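Local coordinates for protein similar to metal-dependent hydrolase (Staphylococcus aureus subsp. aureus Mu50, PDB 3ESH) that is probably a metal-dependent hydrolase of the metallo-beta-lactamase superfamily, its substrate not established, at residues D112-A115 with G116-D119; H131-Q134 with Q135-H139; R235-P238 with Y239-Q243. All coordinates share one frame; numbering follows the deposited sequence.

Contact 1 (D112-A115 with G116-D119)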
ATOM      1  N   ASP A 112     -12.730  21.603  17.671  1.00 38.75           N
ATOM      2  CA  ASP A 112     -12.096  22.157  18.858  1.00 38.85           C
ATOM      3  C   ASP A 112     -10.851  22.977  18.504  1.00 37.16           C
ATOM      4  O   ASP A 112     -10.330  23.706  19.335  1.00 37.18           O
ATOM      5  CB  ASP A 112     -11.751  21.034  19.860  1.00 41.06           C
ATOM      6  CG  ASP A 112     -11.079  19.829  19.204  1.00 43.74           C
ATOM      7  OD1 ASP A 112     -11.616  19.316  18.195  1.00 44.79           O
ATOM      8  OD2 ASP A 112     -10.008  19.376  19.713  1.00 50.72           O
ATOM      9  N   HIS A 113     -10.397  22.880  17.262  1.00 36.15           N
ATOM     10  CA  HIS A 113      -9.209  23.615  16.821  1.00 35.56           C
ATOM     11  C   HIS A 113      -9.469  24.632  15.706  1.00 35.21           C
ATOM     12  O   HIS A 113      -8.773  25.639  15.614  1.00 34.37           O
ATOM     13  CB  HIS A 113      -8.117  22.647  16.320  1.00 35.03           C
ATOM     14  CG  HIS A 113      -7.526  21.768  17.389  1.00 36.62           C
ATOM     15  ND1 HIS A 113      -8.272  20.859  18.112  1.00 37.12           N
ATOM     16  CD2 HIS A 113      -6.259  21.658  17.849  1.00 34.46           C
ATOM     17  CE1 HIS A 113      -7.492  20.228  18.974  1.00 36.07           C
ATOM     18  NE2 HIS A 113      -6.266  20.695  18.836  1.00 38.13           N
ATOM     19  N   ALA A 114     -10.476  24.377  14.873  1.00 36.29           N
ATOM     20  CA  ALA A 114     -10.753  25.250  13.737  1.00 36.56           C
ATOM     21  C   ALA A 114     -12.002  26.135  13.766  1.00 36.46           C
ATOM     22  O   ALA A 114     -12.157  27.005  12.914  1.00 38.29           O
ATOM     23  CB  ALA A 114     -10.759  24.413  12.472  1.00 36.59           C
ATOM     24  N   ALA A 115     -12.884  25.938  14.735  1.00 37.46           N
ATOM     25  CA  ALA A 115     -14.097  26.759  14.794  1.00 37.30           C
ATOM     26  C   ALA A 115     -13.825  28.261  14.869  1.00 37.88           C
ATOM     27  O   ALA A 115     -14.577  29.066  14.312  1.00 39.74           O
ATOM     28  CB  ALA A 115     -14.958  26.338  15.957  1.00 35.62           C
ATOM     29  N   GLY A 116     -12.752  28.637  15.554  1.00 37.94           N
ATOM     30  CA  GLY A 116     -12.424  30.045  15.693  1.00 36.66           C
ATOM     31  C   GLY A 116     -11.702  30.653  14.503  1.00 37.98           C
ATOM     32  O   GLY A 116     -11.134  31.734  14.618  1.00 39.09           O
ATOM     33  N   LEU A 117     -11.717  29.966  13.363  1.00 37.01           N
ATOM     34  CA  LEU A 117     -11.050  30.470  12.163  1.00 37.72           C
ATOM     35  C   LEU A 117     -11.867  31.525  11.424  1.00 37.94           C
ATOM     36  O   LEU A 117     -11.312  32.370  10.717  1.00 35.87           O
ATOM     37  CB  LEU A 117     -10.709  29.324  11.200  1.00 36.00           C
ATOM     38  CG  LEU A 117      -9.409  28.565  11.497  1.00 35.78           C
ATOM     39  CD1 LEU A 117      -9.194  27.467  10.454  1.00 33.44           C
ATOM     40  CD2 LEU A 117      -8.245  29.558  11.509  1.00 30.29           C
ATOM     41  N   THR A 118     -13.184  31.477  11.572  1.00 46.34           N
ATOM     42  CA  THR A 118     -14.050  32.436  10.916  1.00 47.18           C
ATOM     43  C   THR A 118     -15.157  32.852  11.863  1.00 48.71           C
ATOM     44  O   THR A 118     -15.418  32.185  12.858  1.00 48.76           O
ATOM     45  CB  THR A 118     -14.728  31.831   9.679  1.00 47.14           C
ATOM     46  OG1 THR A 118     -15.634  30.803  10.093  1.00 47.51           O
ATOM     47  CG2 THR A 118     -13.694  31.262   8.725  1.00 47.36           C
ATOM     48  N   ASP A 119     -15.805  33.968  11.567  1.00 50.69           N
ATOM     49  CA  ASP A 119     -16.925  34.417  12.367  1.00 53.18           C
ATOM     50  C   ASP A 119     -18.113  33.872  11.588  1.00 54.60           C
ATOM     51  O   ASP A 119     -17.953  33.092  10.672  1.00 55.20           O
ATOM     52  CB  ASP A 119     -16.999  35.962  12.386  1.00 53.44           C
ATOM     53  CG  ASP A 119     -16.914  36.585  10.988  1.00 54.60           C
ATOM     54  OD1 ASP A 119     -17.610  36.111  10.075  1.00 51.11           O
ATOM     55  OD2 ASP A 119     -16.157  37.565  10.809  1.00 54.10           O
TER
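Leu117 N reaches back to Ala114 O at 3.0 Å and closes a turn whose two central residues, Ala115 and Gly116, have the backbone angles of a type I beta turn. The N-H...O angle is 149°, and the donor sits well above the carbonyl plane instead of on a lone pair, as expected of a bond spanning only three residues. The turn lies at the C-terminal side of the short helix that begins at 111. Across it the methyl of Ala114 meets one branch of Leu117, with CB and CD1 4.0 Å apart. CD1 stands trans to Leu117 CA (chi2 -179°), which carries it back over the turn, while Leu117 CB comes to 3.2 Å from Ala114 O. All the touching residues are buried: Ala114 and Ala115 are small enough for the tight bend, Gly116 adds no side chain to it, and Leu117 supplies the apolar bulk. Beyond the turn Thr118 OG1 makes a weak bond to Asp119 O at 3.3 Å. Its stronger partner is Lys70 NZ, which also bonds Ala115 O, so one lysine ties together both sides of the bend. Asp112 and His113 end the HxHxDH sequence characteristic of the superfamily and, as in relatives, probably belong to the metal centre. The chemistry is thus divided: polar groups that could hold metal lie at the start, and an apolar, backbone-bonded turn follows directly behind them.

Contact 2 (H131-Q134 with Q135-H139)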
ATOM      1  N   HIS A 131      -2.822  30.595   5.881  1.00 38.15           N
ATOM      2  CA  HIS A 131      -3.230  29.425   6.649  1.00 35.84           C
ATOM      3  C   HIS A 131      -2.602  28.149   6.096  1.00 34.75           C
ATOM      4  O   HIS A 131      -2.760  27.812   4.924  1.00 34.60           O
ATOM      5  CB  HIS A 131      -4.755  29.320   6.685  1.00 36.29           C
ATOM      6  CG  HIS A 131      -5.417  30.448   7.420  1.00 41.55           C
ATOM      7  ND1 HIS A 131      -6.474  30.254   8.283  1.00 42.75           N
ATOM      8  CD2 HIS A 131      -5.138  31.772   7.457  1.00 42.59           C
ATOM      9  CE1 HIS A 131      -6.814  31.412   8.826  1.00 42.21           C
ATOM     10  NE2 HIS A 131      -6.021  32.344   8.342  1.00 43.66           N
ATOM     11  N   VAL A 132      -1.880  27.444   6.962  1.00 34.39           N
ATOM     12  CA  VAL A 132      -1.178  26.217   6.587  1.00 31.85           C
ATOM     13  C   VAL A 132      -1.819  24.953   7.140  1.00 33.39           C
ATOM     14  O   VAL A 132      -2.024  24.824   8.355  1.00 34.36           O
ATOM     15  CB  VAL A 132       0.274  26.305   7.063  1.00 30.37           C
ATOM     16  CG1 VAL A 132       1.084  25.162   6.535  1.00 32.63           C
ATOM     17  CG2 VAL A 132       0.859  27.625   6.611  1.00 30.42           C
ATOM     18  N   VAL A 133      -2.137  24.024   6.246  1.00 32.59           N
ATOM     19  CA  VAL A 133      -2.744  22.754   6.632  1.00 30.53           C
ATOM     20  C   VAL A 133      -2.119  21.611   5.842  1.00 33.12           C
ATOM     21  O   VAL A 133      -1.705  21.781   4.700  1.00 33.89           O
ATOM     22  CB  VAL A 133      -4.281  22.727   6.362  1.00 29.87           C
ATOM     23  CG1 VAL A 133      -4.893  21.475   6.959  1.00 24.05           C
ATOM     24  CG2 VAL A 133      -4.942  23.976   6.925  1.00 28.24           C
ATOM     25  N   GLN A 134      -2.031  20.442   6.463  1.00 35.45           N
ATOM     26  CA  GLN A 134      -1.481  19.284   5.787  1.00 33.67           C
ATOM     27  C   GLN A 134      -2.528  18.990   4.695  1.00 31.05           C
ATOM     28  O   GLN A 134      -3.742  19.105   4.925  1.00 28.94           O
ATOM     29  CB  GLN A 134      -1.286  18.143   6.802  1.00 36.10           C
ATOM     30  CG  GLN A 134      -1.952  16.811   6.494  1.00 41.74           C
ATOM     31  CD  GLN A 134      -1.232  16.016   5.450  1.00 42.29           C
ATOM     32  OE1 GLN A 134      -0.020  16.094   5.315  1.00 48.60           O
ATOM     33  NE2 GLN A 134      -1.975  15.221   4.717  1.00 41.19           N
ATOM     34  N   GLN A 135      -2.053  18.646   3.501  1.00 30.39           N
ATOM     35  CA  GLN A 135      -2.940  18.408   2.360  1.00 30.21           C
ATOM     36  C   GLN A 135      -4.035  17.356   2.542  1.00 30.07           C
ATOM     37  O   GLN A 135      -5.176  17.574   2.114  1.00 29.56           O
ATOM     38  CB  GLN A 135      -2.105  18.096   1.118  1.00 30.05           C
ATOM     39  CG  GLN A 135      -2.880  17.821  -0.137  1.00 30.01           C
ATOM     40  CD  GLN A 135      -2.037  18.004  -1.384  1.00 35.52           C
ATOM     41  OE1 GLN A 135      -0.834  17.727  -1.391  1.00 37.30           O
ATOM     42  NE2 GLN A 135      -2.666  18.466  -2.453  1.00 32.00           N
ATOM     43  N   ASP A 136      -3.717  16.229   3.175  1.00 30.07           N
ATOM     44  CA  ASP A 136      -4.734  15.181   3.370  1.00 31.62           C
ATOM     45  C   ASP A 136      -5.711  15.562   4.472  1.00 32.11           C
ATOM     46  O   ASP A 136      -6.890  15.199   4.408  1.00 32.96           O
ATOM     47  CB  ASP A 136      -4.068  13.845   3.690  1.00 31.42           C
ATOM     48  CG  ASP A 136      -3.146  13.389   2.587  1.00 31.56           C
ATOM     49  OD1 ASP A 136      -3.634  13.186   1.463  1.00 37.40           O
ATOM     50  OD2 ASP A 136      -1.943  13.240   2.826  1.00 31.88           O
ATOM     51  N   GLU A 137      -5.218  16.298   5.471  1.00 31.60           N
ATOM     52  CA  GLU A 137      -6.059  16.759   6.573  1.00 32.77           C
ATOM     53  C   GLU A 137      -7.143  17.624   5.948  1.00 33.77           C
ATOM     54  O   GLU A 137      -8.327  17.439   6.215  1.00 35.26           O
ATOM     55  CB  GLU A 137      -5.241  17.605   7.557  1.00 31.79           C
ATOM     56  CG  GLU A 137      -6.037  18.200   8.719  1.00 31.53           C
ATOM     57  CD  GLU A 137      -6.607  17.133   9.658  1.00 34.57           C
ATOM     58  OE1 GLU A 137      -5.872  16.158   9.944  1.00 35.18           O
ATOM     59  OE2 GLU A 137      -7.773  17.269  10.124  1.00 32.93           O
ATOM     60  N   TRP A 138      -6.716  18.559   5.103  1.00 33.72           N
ATOM     61  CA  TRP A 138      -7.624  19.476   4.422  1.00 34.02           C
ATOM     62  C   TRP A 138      -8.649  18.735   3.556  1.00 34.53           C
ATOM     63  O   TRP A 138      -9.848  19.059   3.571  1.00 32.79           O
ATOM     64  CB  TRP A 138      -6.809  20.451   3.577  1.00 30.69           C
ATOM     65  CG  TRP A 138      -7.640  21.376   2.802  1.00 29.19           C
ATOM     66  CD1 TRP A 138      -7.879  21.332   1.456  1.00 27.88           C
ATOM     67  CD2 TRP A 138      -8.462  22.438   3.320  1.00 27.95           C
ATOM     68  NE1 TRP A 138      -8.809  22.288   1.111  1.00 29.48           N
ATOM     69  CE2 TRP A 138      -9.182  22.976   2.232  1.00 26.24           C
ATOM     70  CE3 TRP A 138      -8.659  22.977   4.599  1.00 27.77           C
ATOM     71  CZ2 TRP A 138     -10.088  24.030   2.385  1.00 28.45           C
ATOM     72  CZ3 TRP A 138      -9.563  24.026   4.753  1.00 28.34           C
ATOM     73  CH2 TRP A 138     -10.269  24.538   3.651  1.00 27.98           C
ATOM     74  N   HIS A 139      -8.170  17.738   2.809  1.00 34.94           N
ATOM     75  CA  HIS A 139      -9.032  16.925   1.933  1.00 34.74           C
ATOM     76  C   HIS A 139     -10.151  16.248   2.718  1.00 35.77           C
ATOM     77  O   HIS A 139     -11.298  16.195   2.269  1.00 35.14           O
ATOM     78  CB  HIS A 139      -8.228  15.839   1.215  1.00 33.61           C
ATOM     79  CG  HIS A 139      -7.354  16.346   0.114  1.00 35.36           C
ATOM     80  ND1 HIS A 139      -6.476  15.534  -0.575  1.00 34.34           N
ATOM     81  CD2 HIS A 139      -7.233  17.581  -0.435  1.00 32.73           C
ATOM     82  CE1 HIS A 139      -5.854  16.244  -1.500  1.00 32.55           C
ATOM     83  NE2 HIS A 139      -6.296  17.487  -1.434  1.00 34.24           N
TER
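Val133 and Gln134 meet Glu137 and Trp138 where strand 130-134 bends into helix 135-142, the first corner of a beta-alpha-beta crossover that returns through strand 164-167. The short axes are nearly perpendicular, at 91°. Among backbone bonds, Trp138 N gives a nearly straight one to Gln134 O (3.0 Å, 167° at the hydrogen), with the donor close to the axis of the carbonyl; Gln134, at the N-cap position, thereby supplies the acceptor for the first full turn. Apolar packing comes from Val133, a beta-branched residue well suited to a strand. Its CG1, anti to the backbone N, faces the helix and meets Glu137 CG at 3.9 Å, the two side chains crossing at about a right angle. Trp138 turns its broad ring onward to Leu164 and Leu166 of the neighbouring strand. Polar ends look elsewhere. The Glu137 chain bends at chi2 (65°), and its carboxylate, led away from the strand, is bonded by Tyr152 OH, Ser186 OG and Met109 N, near the possible metal site. Asp136 makes a salt bridge to Arg231 of a second subunit, and Gln135 NE2 bonds the carbonyl of that same arginine. At the seam itself, Val133 CG1 rests 4.0 Å from Trp138 CB.

Contact 3 (R235-P238 with Y239-Q243)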
ATOM      1  N   ARG A 235       8.506   7.183  19.556  1.00 39.10           N
ATOM      2  CA  ARG A 235       9.780   7.703  19.102  1.00 39.84           C
ATOM      3  C   ARG A 235      10.037   9.184  19.373  1.00 39.60           C
ATOM      4  O   ARG A 235      11.142   9.557  19.761  1.00 38.87           O
ATOM      5  CB  ARG A 235       9.968   7.402  17.610  1.00 40.87           C
ATOM      6  CG  ARG A 235      10.010   8.634  16.736  1.00 44.06           C
ATOM      7  CD  ARG A 235      10.454   8.327  15.323  1.00 46.27           C
ATOM      8  NE  ARG A 235      10.517   9.559  14.550  1.00 49.79           N
ATOM      9  CZ  ARG A 235       9.456  10.243  14.138  1.00 51.45           C
ATOM     10  NH1 ARG A 235       8.232   9.803  14.415  1.00 51.36           N
ATOM     11  NH2 ARG A 235       9.618  11.381  13.472  1.00 52.45           N
HETATM   12  N   MSE A 236       9.030  10.027  19.178  1.00 38.66           N
HETATM   13  CA  MSE A 236       9.188  11.467  19.395  1.00 38.35           C
HETATM   14  C   MSE A 236       9.488  11.869  20.834  1.00 39.95           C
HETATM   15  O   MSE A 236      10.506  12.510  21.099  1.00 40.65           O
HETATM   16  CB  MSE A 236       7.941  12.222  18.936  1.00 36.66           C
HETATM   17  CG  MSE A 236       7.637  12.019  17.488  1.00 37.00           C
HETATM   18 SE   MSE A 236       6.093  13.088  17.031  1.00 33.60          SE
HETATM   19  CE  MSE A 236       6.701  13.538  15.296  1.00 38.54           C
ATOM     20  N   ILE A 237       8.603  11.505  21.763  1.00 38.07           N
ATOM     21  CA  ILE A 237       8.765  11.872  23.167  1.00 37.92           C
ATOM     22  C   ILE A 237      10.150  11.592  23.763  1.00 37.70           C
ATOM     23  O   ILE A 237      10.756  12.480  24.360  1.00 37.11           O
ATOM     24  CB  ILE A 237       7.640  11.233  24.017  1.00 36.76           C
ATOM     25  CG1 ILE A 237       6.299  11.817  23.569  1.00 37.45           C
ATOM     26  CG2 ILE A 237       7.853  11.506  25.493  1.00 34.06           C
ATOM     27  CD1 ILE A 237       5.075  11.238  24.263  1.00 37.29           C
ATOM     28  N   PRO A 238      10.673  10.365  23.609  1.00 37.79           N
ATOM     29  CA  PRO A 238      12.001  10.105  24.176  1.00 38.28           C
ATOM     30  C   PRO A 238      13.076  11.007  23.547  1.00 38.50           C
ATOM     31  O   PRO A 238      14.003  11.455  24.219  1.00 38.62           O
ATOM     32  CB  PRO A 238      12.227   8.625  23.858  1.00 37.97           C
ATOM     33  CG  PRO A 238      10.835   8.059  23.898  1.00 37.28           C
ATOM     34  CD  PRO A 238      10.041   9.114  23.155  1.00 37.70           C
ATOM     35  N   TYR A 239      12.939  11.263  22.250  1.00 38.23           N
ATOM     36  CA  TYR A 239      13.886  12.112  21.529  1.00 37.73           C
ATOM     37  C   TYR A 239      13.802  13.561  21.998  1.00 38.22           C
ATOM     38  O   TYR A 239      14.813  14.176  22.316  1.00 39.45           O
ATOM     39  CB  TYR A 239      13.610  12.055  20.026  1.00 38.27           C
ATOM     40  CG  TYR A 239      14.440  13.031  19.220  1.00 38.58           C
ATOM     41  CD1 TYR A 239      15.801  12.809  19.003  1.00 37.12           C
ATOM     42  CD2 TYR A 239      13.877  14.211  18.735  1.00 38.88           C
ATOM     43  CE1 TYR A 239      16.582  13.738  18.332  1.00 38.23           C
ATOM     44  CE2 TYR A 239      14.647  15.148  18.067  1.00 40.35           C
ATOM     45  CZ  TYR A 239      16.000  14.908  17.867  1.00 41.13           C
ATOM     46  OH  TYR A 239      16.768  15.850  17.212  1.00 41.62           O
ATOM     47  N   PHE A 240      12.592  14.107  22.028  1.00 37.93           N
ATOM     48  CA  PHE A 240      12.394  15.474  22.461  1.00 39.11           C
ATOM     49  C   PHE A 240      12.861  15.683  23.902  1.00 40.58           C
ATOM     50  O   PHE A 240      13.339  16.768  24.261  1.00 41.29           O
ATOM     51  CB  PHE A 240      10.926  15.870  22.329  1.00 39.33           C
ATOM     52  CG  PHE A 240      10.463  16.016  20.910  1.00 38.93           C
ATOM     53  CD1 PHE A 240      11.228  16.736  19.985  1.00 38.88           C
ATOM     54  CD2 PHE A 240       9.259  15.452  20.493  1.00 37.27           C
ATOM     55  CE1 PHE A 240      10.796  16.891  18.666  1.00 37.91           C
ATOM     56  CE2 PHE A 240       8.819  15.602  19.179  1.00 37.33           C
ATOM     57  CZ  PHE A 240       9.587  16.319  18.265  1.00 36.97           C
ATOM     58  N   ILE A 241      12.719  14.651  24.727  1.00 39.43           N
ATOM     59  CA  ILE A 241      13.154  14.739  26.113  1.00 41.10           C
ATOM     60  C   ILE A 241      14.678  14.720  26.160  1.00 40.92           C
ATOM     61  O   ILE A 241      15.298  15.529  26.837  1.00 39.97           O
ATOM     62  CB  ILE A 241      12.582  13.577  26.959  1.00 40.97           C
ATOM     63  CG1 ILE A 241      11.084  13.803  27.197  1.00 42.02           C
ATOM     64  CG2 ILE A 241      13.309  13.483  28.292  1.00 40.57           C
ATOM     65  CD1 ILE A 241      10.403  12.699  27.991  1.00 41.32           C
ATOM     66  N   GLN A 242      15.276  13.807  25.409  1.00 42.37           N
ATOM     67  CA  GLN A 242      16.730  13.686  25.364  1.00 43.04           C
ATOM     68  C   GLN A 242      17.341  15.011  24.894  1.00 44.12           C
ATOM     69  O   GLN A 242      18.426  15.390  25.321  1.00 44.10           O
ATOM     70  CB  GLN A 242      17.117  12.547  24.416  1.00 43.13           C
ATOM     71  CG  GLN A 242      18.588  12.140  24.432  1.00 45.40           C
ATOM     72  CD  GLN A 242      19.504  13.166  23.783  1.00 46.78           C
ATOM     73  OE1 GLN A 242      19.266  13.616  22.660  1.00 47.67           O
ATOM     74  NE2 GLN A 242      20.568  13.535  24.487  1.00 47.59           N
ATOM     75  N   GLN A 243      16.620  15.716  24.024  1.00 45.74           N
ATOM     76  CA  GLN A 243      17.070  16.993  23.482  1.00 45.45           C
ATOM     77  C   GLN A 243      16.648  18.181  24.336  1.00 45.77           C
ATOM     78  O   GLN A 243      16.857  19.340  23.953  1.00 45.79           O
ATOM     79  CB  GLN A 243      16.539  17.170  22.061  1.00 45.43           C
ATOM     80  CG  GLN A 243      17.149  16.201  21.073  1.00 44.55           C
ATOM     81  CD  GLN A 243      18.572  16.560  20.739  1.00 46.85           C
ATOM     82  OE1 GLN A 243      18.818  17.575  20.093  1.00 48.25           O
ATOM     83  NE2 GLN A 243      19.520  15.740  21.182  1.00 46.09           N
TER
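Met236 O accepts the N-H of Phe240 in a nearly linear bond of 2.8 Å (174° at the hydrogen), the first of three successive helical bonds here. Ile241 N-H donates to Ile237 O at 2.9 Å, and Gln242 N-H to Pro238 O at the same length; in both the donor is tilted from the carbonyl plane. Pro238 has no N-H to offer the preceding turn, and the helix is kinked there, yet its carbonyl remains a normal acceptor. Gln243 N closes on Tyr239 O as the helix ends. Just there the amides of the two neighbouring glutamines are bonded: Gln243 NE2 donates to Gln242 OE1 at 2.6 Å, with the acceptor lying in the amide plane of Gln243. Arg235 finds its carboxylates elsewhere, in Glu232 of its own helix and, more strongly, in Glu168 of a third subunit. The apolar residues run one turn apart. Selenomethionine Met236 lies alongside Phe240, its CB 3.5 Å from CE2 of the ring, while Ile237 CG2, anti to the backbone N, meets Ile241 CD1 at 3.8 Å. Bulky and apolar, these four suit the buried side of the helix: Phe240 packs on strands 190-196, 199-203 and 246-248, Ile241 on Phe247 of the last of these, and Met236 on Ile191, which sets the end of helix 226-242 against a mixed sheet.

How the contacts relate
Contacts 1 and 2 are direct neighbours, their centres about 15 Å apart: Leu117 CD2, on the last residue of the turn of contact 1, packs against His131 CE1 at 3.6 Å. Both lie near the possible metal site of His110, His185 and Asp206, contact 1 through Ala114 and, if the family pattern holds, Asp112 and His113, and contact 2 through Glu137, which does not touch those three residues. Contact 3 is remote, its centre about 31 Å from that of contact 1 and across the middle of the chain, and about 26 Å from that of contact 2. Between subunits, however, contacts 2 and 3 do meet, since Gln135 packs on Arg235 of a neighbouring copy.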